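Local structure of elongation factor G (Thermus thermophilus, 2DY1) at residues Asp174-Lys179 against Glu207-Ile212. The protein binds GTP and magnesium and probably acts as a GTPase translation elongation factor. Numbering follows the deposited sequence.
Sequences DVFHGK and EVLEAI
Val175 and Phe176, at the turn between strands 168-174 and 179-184, rest against Val208 and Leu209 on helix 198-213, a small example of a hairpin end docked on a helix where the two segments meet through hydrocarbon only. The valines form the buried half: CG1 of Val175 meets CG2 of Val208 methyl to methyl at 4.4 Å. Both side chains also pack against strand 156-165, Val175 on Leu161 and Val208 on Leu157, a common neighbour for the pair. The other half is no more distant but less buried, Phe176 and Leu209 being partly exposed. CG of Phe176 stands anti to the backbone N (chi1 -174°), which carries CE1 toward CD2 of Leu209, 4.3 Å away. The methyl approaches the ring obliquely. Leu209 also touches Leu234, so helix 231-243 backs this end of the contact. Beyond Phe176 the turn carries an exposed His177, and it is held from within: Asp174 N bonds to Lys179 O at 2.8 Å, where Gly178 and Lys179 facing Asp174 make a G1 beta bulge. Gly178 takes a positive phi (60°) there. No hydrogen bond or salt bridge crosses between 174-179 and 207-212, and only 135 Å² is buried in all. The chemistry implies a join made by apolar contact, without directional bonds between the segments; Val175 has its backbone bond with Ile159 of strand 156-165 instead.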
loop_
_atom_site.group_PDB
_atom_site.type_symbol
_atom_site.label_atom_id
_atom_site.label_comp_id
_atom_site.label_asym_id
_atom_site.label_seq_id
_atom_site.Cartn_x
_atom_site.Cartn_y
_atom_site.Cartn_z
ATOM N N ASP A 174 -10.404 -27.719 -23.578
ATOM C CA ASP A 174 -10.785 -26.382 -24.009
ATOM C C ASP A 174 -12.274 -26.488 -24.321
ATOM O O ASP A 174 -12.657 -27.080 -25.326
ATOM C CB ASP A 174 -9.969 -26.008 -25.245
ATOM C CG ASP A 174 -10.366 -24.671 -25.806
ATOM O OD1 ASP A 174 -11.451 -24.617 -26.412
ATOM O OD2 ASP A 174 -9.610 -23.683 -25.627
ATOM N N VAL A 175 -13.098 -25.944 -23.424
ATOM C CA VAL A 175 -14.559 -26.053 -23.526
ATOM C C VAL A 175 -15.140 -25.650 -24.861
ATOM O O VAL A 175 -15.936 -26.384 -25.454
ATOM C CB VAL A 175 -15.252 -25.215 -22.420
ATOM C CG1 VAL A 175 -16.750 -25.325 -22.534
ATOM C CG2 VAL A 175 -14.795 -25.684 -21.055
ATOM N N PHE A 176 -14.748 -24.476 -25.325
ATOM C CA PHE A 176 -15.255 -23.947 -26.586
ATOM C C PHE A 176 -15.091 -24.870 -27.795
ATOM O O PHE A 176 -16.053 -25.092 -28.546
ATOM C CB PHE A 176 -14.573 -22.615 -26.897
ATOM C CG PHE A 176 -15.132 -21.912 -28.106
ATOM C CD1 PHE A 176 -16.173 -20.998 -27.976
ATOM C CD2 PHE A 176 -14.611 -22.152 -29.373
ATOM C CE1 PHE A 176 -16.684 -20.331 -29.093
ATOM C CE2 PHE A 176 -15.115 -21.493 -30.498
ATOM C CZ PHE A 176 -16.152 -20.580 -30.356
ATOM N N HIS A 177 -13.883 -25.404 -27.987
ATOM C CA HIS A 177 -13.621 -26.253 -29.137
ATOM C C HIS A 177 -13.848 -27.747 -28.927
ATOM O O HIS A 177 -13.777 -28.520 -29.884
ATOM C CB HIS A 177 -12.197 -26.014 -29.637
ATOM C CG HIS A 177 -11.878 -24.572 -29.868
ATOM N ND1 HIS A 177 -12.291 -23.885 -30.989
ATOM C CD2 HIS A 177 -11.204 -23.678 -29.106
ATOM C CE1 HIS A 177 -11.884 -22.630 -30.907
ATOM N NE2 HIS A 177 -11.223 -22.478 -29.773
ATOM N N GLY A 178 -14.134 -28.155 -27.695
ATOM C CA GLY A 178 -14.365 -29.567 -27.434
ATOM C C GLY A 178 -13.143 -30.394 -27.785
ATOM O O GLY A 178 -13.238 -31.463 -28.392
ATOM N N LYS A 179 -11.976 -29.882 -27.411
ATOM C CA LYS A 179 -10.733 -30.572 -27.680
ATOM C C LYS A 179 -9.954 -30.634 -26.389
ATOM O O LYS A 179 -10.150 -29.805 -25.500
ATOM C CB LYS A 179 -9.933 -29.846 -28.763
ATOM C CG LYS A 179 -10.598 -29.911 -30.139
ATOM C CD LYS A 179 -9.682 -29.408 -31.232
ATOM C CE LYS A 179 -10.388 -29.443 -32.582
ATOM N NZ LYS A 179 -9.540 -28.875 -33.667
ATOM N N GLU A 207 -23.218 -23.306 -21.671
ATOM C CA GLU A 207 -23.240 -22.204 -20.722
ATOM C C GLU A 207 -22.355 -21.054 -21.182
ATOM O O GLU A 207 -22.721 -19.894 -21.026
ATOM C CB GLU A 207 -22.793 -22.689 -19.344
ATOM C CG GLU A 207 -23.843 -23.522 -18.626
ATOM C CD GLU A 207 -23.295 -24.226 -17.399
ATOM O OE1 GLU A 207 -22.239 -23.800 -16.879
ATOM O OE2 GLU A 207 -23.928 -25.202 -16.945
ATOM N N VAL A 208 -21.193 -21.378 -21.741
ATOM C CA VAL A 208 -20.273 -20.355 -22.218
ATOM C C VAL A 208 -20.871 -19.603 -23.409
ATOM O O VAL A 208 -20.841 -18.369 -23.449
ATOM C CB VAL A 208 -18.918 -20.976 -22.601
ATOM C CG1 VAL A 208 -18.096 -19.989 -23.438
ATOM C CG2 VAL A 208 -18.154 -21.334 -21.317
ATOM N N LEU A 209 -21.424 -20.350 -24.363
ATOM C CA LEU A 209 -22.049 -19.756 -25.541
ATOM C C LEU A 209 -23.148 -18.808 -25.114
ATOM O O LEU A 209 -23.192 -17.656 -25.560
ATOM C CB LEU A 209 -22.635 -20.847 -26.446
ATOM C CG LEU A 209 -21.626 -21.684 -27.237
ATOM C CD1 LEU A 209 -22.357 -22.767 -28.022
ATOM C CD2 LEU A 209 -20.841 -20.782 -28.179
ATOM N N GLU A 210 -24.034 -19.293 -24.252
ATOM C CA GLU A 210 -25.139 -18.491 -23.761
ATOM C C GLU A 210 -24.670 -17.237 -23.019
ATOM O O GLU A 210 -25.236 -16.159 -23.201
ATOM C CB GLU A 210 -26.058 -19.344 -22.868
ATOM C CG GLU A 210 -26.914 -20.404 -23.641
ATOM C CD GLU A 210 -27.936 -21.144 -22.768
ATOM O OE1 GLU A 210 -28.508 -20.518 -21.853
ATOM O OE2 GLU A 210 -28.183 -22.347 -23.011
ATOM N N ALA A 211 -23.620 -17.352 -22.203
ATOM C CA ALA A 211 -23.135 -16.174 -21.474
ATOM C C ALA A 211 -22.599 -15.084 -22.400
ATOM O O ALA A 211 -22.775 -13.888 -22.135
ATOM C CB ALA A 211 -22.047 -16.582 -20.462
ATOM N N ILE A 212 -21.943 -15.495 -23.478
ATOM C CA ILE A 212 -21.390 -14.559 -24.439
ATOM C C ILE A 212 -22.498 -13.904 -25.257
ATOM O O ILE A 212 -22.502 -12.683 -25.438
ATOM C CB ILE A 212 -20.428 -15.256 -25.394
ATOM C CG1 ILE A 212 -19.215 -15.757 -24.594
ATOM C CG2 ILE A 212 -19.997 -14.288 -26.516
ATOM C CD1 ILE A 212 -18.277 -16.639 -25.369
#